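Porphyranase B (Zobellia galactanivorans, PDB 3JUU) hydrolyses the sulfated red-algal polysaccharide porphyran, cutting the (1->4) linkages between beta-D-galactopyranose and alpha-L-galactopyranose-6-sulfate. Local coordinates at residues 32-37 against 270-275; 180-185 against 229-234. All coordinates share one frame; numbering follows the deposited sequence.

Contact 1: residues 32-37 against 270-275; sequences NMSDEF and VRSWQL. With SO4 (sulfate ion), chain D.
Met33 begins the contact with its backbone, whose carbonyl O takes a hydrogen bond of 2.7 Å from OG of Ser272. Here the loop after strand 26-29 runs along strand 264-276 in the beta-sandwich (jelly roll) of a family 16 glycoside hydrolase. The Ser272 hydroxyl reaches that oxygen from above the carbonyl plane, while the unbranched Met33 side chain heads into the apolar core, against Tyr110 and Leu238. Ser34 answers in the reverse sense: its OG lies beside its own backbone N (chi1 -57°) and receives the Ser272 N-H at 2.8 Å. The same hydroxyl is hydrogen-bonded to the carbonyl of Ile30, so a small polar residue ties two backbones together in a buried place. Asp35 forms a single antiparallel, hydrogen-bonded bridge with Val270; its N donates to Val270 O, and Val270 N donates back to Asp35 O at 3.0 Å. After the bridge the chain turns, and OD1 of Asp35 accepts the Phe37 N-H at 2.8 Å, closing an Asx turn. Within this turn Glu36 folds back at chi2 (-60°) to place its carboxylate beside the guanidinium of Arg271, the two planes 30° apart. The salt bridge is side-on: Arg271 NE meets the syn lone pair of OE2 at 2.7 Å and NH2 meets OE1. A sulfate ion, probably from the crystallisation liquor, also binds the guanidinium, NH1 to O3 and NH2 to O2; His13 and Trp269 hold it too. CB of Asp35 lies over one face of the Phe37 ring, toward the rim. Beside Met240 and Leu238, this flat ring and a branched valine fill a buried spot, Phe37 CE2 lying 4.0 Å from Val270 CG2.

Contact 2: residues 180-185 against 229-234; sequences CEYEKG and PADFDI
Tyr182 points its ring edge at the carboxylate of Asp231, the two planes 74° apart and the side chains crossing at about a right angle. The nearest approach, 4.0 Å from CE1 to OD2, lies close to the ring plane and is no hydrogen bond; a water makes the link instead. It accepts from Tyr182 OH at 2.8 Å and donates to OD2 of Asp231 and to OD2 of Asp233, so one phenol and two carboxylates meet through a single molecule lying in the plane of the ring. With CG beside its own backbone N, Tyr182 extends its ring across to the loop 229-234, where CD1 also rests against the methyl of Ala230 at 4.1 Å. Alanine suits this place, its short side chain fitting between that ring and the carbonyl O of Glu183. Farther along, the puckered ring of Pro229 lies against the backbone of Gly185, its CG 3.3 Å from the glycine O. The backbone angles of Gly185 (phi 155°, psi -167°) would push a side chain against the preceding carbonyl O, so glycine suits the place. Glu183 sets its CB near Pro229 O, and a second water joins Glu183 N to that oxygen. Thus two surface loops of the jelly roll, those preceding strands 185-192 and 237-242, are packed side by side. Arg140 adds a charged anchor: it makes a cation-pi contact with Tyr182 and a salt bridge with Asp233, which probably helps to balance the paired acids. With no direct hydrogen bond between the loops, their polar contact depends on water; the rest is van der Waals packing of Pro229 and Ala230 on Tyr182, Glu183 and Gly185.

Contact 1 and contact 2 lie in different parts of the beta-sandwich, their centres 26 Å apart and their nearest atoms about 10 Å apart, so neither touches the other. In sequence, both loops of contact 2 fall between the segments 32-37 and 270-275. Strand 237-242 gives a structural connection: the loop 229-234 leads into it, and its Leu238 and Met240 pack on side chains of contact 1. The buried contact 1 lies away from the catalytic and substrate-binding residues, whereas at the surface contact 2 Pro229 has its side chain about 9 Å from that of Glu143, the likely nucleophile.

Contact 1: residues 32-37 against 270-275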
loop_
_atom_site.group_PDB
_atom_site.type_symbol
_atom_site.label_atom_id
_atom_site.label_comp_id
_atom_site.label_asym_id
_atom_site.label_seq_id
_atom_site.Cartn_x
_atom_site.Cartn_y
_atom_site.Cartn_z
ATOM N N ASN A 32 -14.832 -6.722 -7.123
ATOM C CA ASN A 32 -13.772 -6.366 -8.072
ATOM C C ASN A 32 -12.525 -5.633 -7.489
ATOM O O ASN A 32 -11.610 -5.213 -8.222
ATOM C CB ASN A 32 -14.356 -5.621 -9.290
ATOM C CG ASN A 32 -14.851 -4.217 -8.959
ATOM O OD1 ASN A 32 -14.578 -3.628 -7.878
ATOM N ND2 ASN A 32 -15.554 -3.648 -9.919
ATOM N N MET A 33 -12.539 -5.434 -6.150
ATOM C CA MET A 33 -11.371 -4.876 -5.420
ATOM C C MET A 33 -10.950 -5.787 -4.293
ATOM O O MET A 33 -10.240 -5.356 -3.345
ATOM C CB MET A 33 -11.688 -3.471 -4.891
ATOM C CG MET A 33 -11.966 -2.495 -6.011
ATOM S SD MET A 33 -12.323 -0.819 -5.416
ATOM C CE MET A 33 -10.633 -0.324 -4.971
ATOM N N SER A 34 -11.326 -7.064 -4.383
ATOM C CA SER A 34 -11.012 -7.995 -3.342
ATOM C C SER A 34 -10.452 -9.291 -3.967
ATOM O O SER A 34 -10.855 -9.647 -5.051
ATOM C CB SER A 34 -12.258 -8.328 -2.492
ATOM O OG SER A 34 -12.806 -7.105 -1.955
ATOM N N ASP A 35 -9.546 -9.951 -3.285
ATOM C CA ASP A 35 -8.918 -11.178 -3.838
ATOM C C ASP A 35 -8.294 -11.952 -2.705
ATOM O O ASP A 35 -7.592 -11.383 -1.832
ATOM C CB ASP A 35 -7.852 -10.816 -4.895
ATOM C CG ASP A 35 -7.688 -11.914 -5.988
ATOM O OD1 ASP A 35 -7.880 -13.083 -5.637
ATOM O OD2 ASP A 35 -7.318 -11.557 -7.134
ATOM N N GLU A 36 -8.572 -13.270 -2.681
ATOM C CA GLU A 36 -7.943 -14.189 -1.721
ATOM C C GLU A 36 -6.655 -14.752 -2.342
ATOM O O GLU A 36 -5.857 -15.340 -1.623
ATOM C CB GLU A 36 -8.908 -15.360 -1.393
ATOM C CG GLU A 36 -10.171 -14.935 -0.676
ATOM C CD GLU A 36 -9.855 -14.256 0.662
ATOM O OE1 GLU A 36 -9.108 -14.829 1.476
ATOM O OE2 GLU A 36 -10.376 -13.148 0.905
ATOM N N PHE A 37 -6.455 -14.508 -3.635
ATOM C CA PHE A 37 -5.173 -14.905 -4.320
ATOM C C PHE A 37 -4.968 -16.419 -4.334
ATOM O O PHE A 37 -3.821 -16.898 -4.186
ATOM C CB PHE A 37 -3.935 -14.222 -3.701
ATOM C CG PHE A 37 -4.031 -12.743 -3.765
ATOM C CD1 PHE A 37 -4.067 -12.094 -4.994
ATOM C CD2 PHE A 37 -4.076 -11.993 -2.572
ATOM C CE1 PHE A 37 -4.181 -10.693 -5.065
ATOM C CE2 PHE A 37 -4.199 -10.580 -2.670
ATOM C CZ PHE A 37 -4.227 -9.948 -3.901
ATOM N N VAL A 270 -6.593 -9.414 0.131
ATOM C CA VAL A 270 -7.021 -7.989 0.157
ATOM C C VAL A 270 -8.524 -7.995 0.074
ATOM O O VAL A 270 -9.104 -8.662 -0.807
ATOM C CB VAL A 270 -6.476 -7.205 -1.039
ATOM C CG1 VAL A 270 -7.105 -5.778 -1.094
ATOM C CG2 VAL A 270 -4.984 -7.038 -0.917
ATOM N N ARG A 271 -9.185 -7.286 0.997
ATOM C CA ARG A 271 -10.666 -7.306 1.002
ATOM C C ARG A 271 -11.100 -5.890 1.131
ATOM O O ARG A 271 -10.647 -5.179 2.050
ATOM C CB ARG A 271 -11.152 -8.156 2.245
ATOM C CG ARG A 271 -10.672 -9.620 2.122
ATOM C CD ARG A 271 -11.043 -10.444 3.356
ATOM N NE ARG A 271 -10.595 -11.845 3.238
ATOM C CZ ARG A 271 -10.444 -12.643 4.284
ATOM N NH1 ARG A 271 -10.612 -12.141 5.525
ATOM N NH2 ARG A 271 -9.991 -13.892 4.130
ATOM N N SER A 272 -12.017 -5.505 0.258
ATOM C CA SER A 272 -12.528 -4.147 0.179
ATOM C C SER A 272 -14.052 -4.220 0.364
ATOM O O SER A 272 -14.694 -5.172 -0.113
ATOM C CB SER A 272 -12.188 -3.639 -1.195
ATOM O OG SER A 272 -10.778 -3.596 -1.384
ATOM N N TRP A 273 -14.612 -3.266 1.092
ATOM C CA TRP A 273 -16.016 -3.375 1.565
ATOM C C TRP A 273 -16.663 -2.018 1.525
ATOM O O TRP A 273 -16.003 -0.993 1.731
ATOM C CB TRP A 273 -16.070 -3.860 3.038
ATOM C CG TRP A 273 -15.226 -5.072 3.431
ATOM C CD1 TRP A 273 -13.845 -5.109 3.734
ATOM C CD2 TRP A 273 -15.694 -6.396 3.626
ATOM N NE1 TRP A 273 -13.466 -6.383 4.068
ATOM C CE2 TRP A 273 -14.580 -7.192 4.028
ATOM C CE3 TRP A 273 -16.982 -7.012 3.482
ATOM C CZ2 TRP A 273 -14.695 -8.571 4.306
ATOM C CZ3 TRP A 273 -17.087 -8.375 3.741
ATOM C CH2 TRP A 273 -15.957 -9.142 4.161
ATOM N N GLN A 274 -17.966 -2.016 1.232
ATOM C CA GLN A 274 -18.827 -0.848 1.400
ATOM C C GLN A 274 -19.750 -1.107 2.618
ATOM O O GLN A 274 -20.120 -2.266 2.923
ATOM C CB GLN A 274 -19.749 -0.715 0.202
ATOM C CG GLN A 274 -19.159 -0.131 -1.025
ATOM C CD GLN A 274 -20.166 -0.194 -2.193
ATOM O OE1 GLN A 274 -21.158 -0.926 -2.119
ATOM N NE2 GLN A 274 -19.935 0.604 -3.239
ATOM N N LEU A 275 -20.097 -0.021 3.304
ATOM C CA LEU A 275 -20.979 -0.080 4.421
ATOM C C LEU A 275 -22.343 0.331 3.869
ATOM O O LEU A 275 -22.483 1.412 3.278
ATOM C CB LEU A 275 -20.519 0.948 5.461
ATOM C CG LEU A 275 -21.244 0.782 6.795
ATOM C CD1 LEU A 275 -21.090 -0.539 7.480
ATOM C CD2 LEU A 275 -20.715 1.970 7.686
HETATM S S SO4 D . -8.978 -15.163 7.289
HETATM O O1 SO4 D . -9.474 -16.068 8.321
HETATM O O2 SO4 D . -9.149 -15.782 5.968
HETATM O O3 SO4 D . -9.752 -13.922 7.382
HETATM O O4 SO4 D . -7.545 -14.898 7.555
HETATM O O HOH W 1 -10.931 -11.278 -0.844
#

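Contact 2: residues 180-185 against 229-234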
loop_
_atom_site.group_PDB
_atom_site.type_symbol
_atom_site.label_atom_id
_atom_site.label_comp_id
_atom_site.label_asym_id
_atom_site.label_seq_id
_atom_site.Cartn_x
_atom_site.Cartn_y
_atom_site.Cartn_z
ATOM N N CYS A 180 -7.838 25.979 -7.683
ATOM C CA CYS A 180 -8.668 25.024 -6.981
ATOM C C CYS A 180 -8.471 25.224 -5.482
ATOM O O CYS A 180 -7.335 25.317 -5.066
ATOM C CB CYS A 180 -8.248 23.604 -7.411
ATOM S SG CYS A 180 -8.816 23.214 -9.100
ATOM N N GLU A 181 -9.555 25.317 -4.709
ATOM C CA GLU A 181 -9.514 25.697 -3.272
ATOM C C GLU A 181 -9.217 24.473 -2.413
ATOM O O GLU A 181 -10.098 24.019 -1.667
ATOM C CB GLU A 181 -10.902 26.161 -2.770
ATOM C CG GLU A 181 -11.660 26.979 -3.730
ATOM C CD GLU A 181 -11.223 28.369 -3.597
ATOM O OE1 GLU A 181 -10.001 28.543 -3.327
ATOM O OE2 GLU A 181 -12.101 29.253 -3.723
ATOM N N TYR A 182 -8.039 23.901 -2.570
ATOM C CA TYR A 182 -7.664 22.743 -1.725
ATOM C C TYR A 182 -6.278 23.032 -1.204
ATOM O O TYR A 182 -5.474 23.671 -1.873
ATOM C CB TYR A 182 -7.662 21.469 -2.574
ATOM C CG TYR A 182 -9.037 21.100 -3.002
ATOM C CD1 TYR A 182 -9.901 20.492 -2.108
ATOM C CD2 TYR A 182 -9.524 21.466 -4.274
ATOM C CE1 TYR A 182 -11.208 20.181 -2.489
ATOM C CE2 TYR A 182 -10.824 21.148 -4.668
ATOM C CZ TYR A 182 -11.639 20.520 -3.760
ATOM O OH TYR A 182 -12.922 20.229 -4.099
ATOM N N GLU A 183 -5.997 22.596 0.014
ATOM C CA GLU A 183 -4.632 22.726 0.567
ATOM C C GLU A 183 -3.762 21.517 0.230
ATOM O O GLU A 183 -4.263 20.384 0.159
ATOM C CB GLU A 183 -4.712 22.757 2.093
ATOM C CG GLU A 183 -5.760 23.696 2.643
ATOM C CD GLU A 183 -5.263 25.140 2.767
ATOM O OE1 GLU A 183 -5.991 25.941 3.410
ATOM O OE2 GLU A 183 -4.172 25.490 2.251
ATOM N N LYS A 184 -2.459 21.764 0.123
ATOM C CA LYS A 184 -1.442 20.727 -0.044
ATOM C C LYS A 184 -0.950 20.286 1.326
ATOM O O LYS A 184 -0.878 21.122 2.210
ATOM C CB LYS A 184 -0.270 21.379 -0.803
ATOM C CG LYS A 184 0.956 20.462 -1.013
ATOM C CD LYS A 184 2.155 21.261 -1.629
ATOM C CE LYS A 184 1.662 22.354 -2.619
ATOM N NZ LYS A 184 2.698 23.462 -2.874
ATOM N N GLY A 185 -0.567 19.017 1.525
ATOM C CA GLY A 185 0.132 18.708 2.788
ATOM C C GLY A 185 -0.085 17.235 3.101
ATOM O O GLY A 185 -0.535 16.502 2.240
ATOM N N PRO A 229 -5.570 16.169 4.675
ATOM C CA PRO A 229 -5.232 17.589 4.373
ATOM C C PRO A 229 -6.176 18.264 3.373
ATOM O O PRO A 229 -6.265 19.493 3.393
ATOM C CB PRO A 229 -3.778 17.534 3.883
ATOM C CG PRO A 229 -3.505 16.097 3.643
ATOM C CD PRO A 229 -4.557 15.220 4.178
ATOM N N ALA A 230 -6.934 17.479 2.607
ATOM C CA ALA A 230 -7.944 18.028 1.658
ATOM C C ALA A 230 -9.039 17.004 1.590
ATOM O O ALA A 230 -8.853 15.830 1.996
ATOM C CB ALA A 230 -7.311 18.275 0.246
ATOM N N ASP A 231 -10.218 17.386 1.084
ATOM C CA ASP A 231 -11.295 16.380 0.946
ATOM C C ASP A 231 -10.866 15.123 0.118
ATOM O O ASP A 231 -10.403 15.215 -1.034
ATOM C CB ASP A 231 -12.432 16.968 0.169
ATOM C CG ASP A 231 -13.204 18.048 0.937
ATOM O OD1 ASP A 231 -13.135 18.047 2.190
ATOM O OD2 ASP A 231 -13.871 18.867 0.224
ATOM N N PHE A 232 -11.062 13.953 0.691
ATOM C CA PHE A 232 -10.838 12.685 -0.044
ATOM C C PHE A 232 -12.197 12.210 -0.588
ATOM O O PHE A 232 -12.762 11.258 -0.065
ATOM C CB PHE A 232 -10.196 11.662 0.904
ATOM C CG PHE A 232 -8.664 11.816 1.045
ATOM C CD1 PHE A 232 -8.005 13.014 0.702
ATOM C CD2 PHE A 232 -7.895 10.738 1.496
ATOM C CE1 PHE A 232 -6.589 13.187 0.839
ATOM C CE2 PHE A 232 -6.449 10.901 1.617
ATOM C CZ PHE A 232 -5.792 12.119 1.228
ATOM N N ASP A 233 -12.723 12.906 -1.626
ATOM C CA ASP A 233 -14.021 12.522 -2.151
ATOM C C ASP A 233 -13.880 12.095 -3.614
ATOM O O ASP A 233 -14.873 12.201 -4.390
ATOM C CB ASP A 233 -15.006 13.678 -2.005
ATOM C CG ASP A 233 -14.480 14.968 -2.608
ATOM O OD1 ASP A 233 -13.351 15.002 -3.135
ATOM O OD2 ASP A 233 -15.168 16.013 -2.439
ATOM N N ILE A 234 -12.645 11.683 -4.000
ATOM C CA ILE A 234 -12.351 11.291 -5.426
ATOM C C ILE A 234 -12.127 9.771 -5.419
ATOM O O ILE A 234 -11.494 9.253 -4.489
ATOM C CB ILE A 234 -11.086 12.028 -6.072
ATOM C CG1 ILE A 234 -11.202 13.579 -5.940
ATOM C CG2 ILE A 234 -10.984 11.660 -7.585
ATOM C CD1 ILE A 234 -9.945 14.321 -6.025
HETATM O O HOH W 2 -14.372 18.436 -2.489
HETATM O O HOH W 3 -7.799 21.488 1.648
#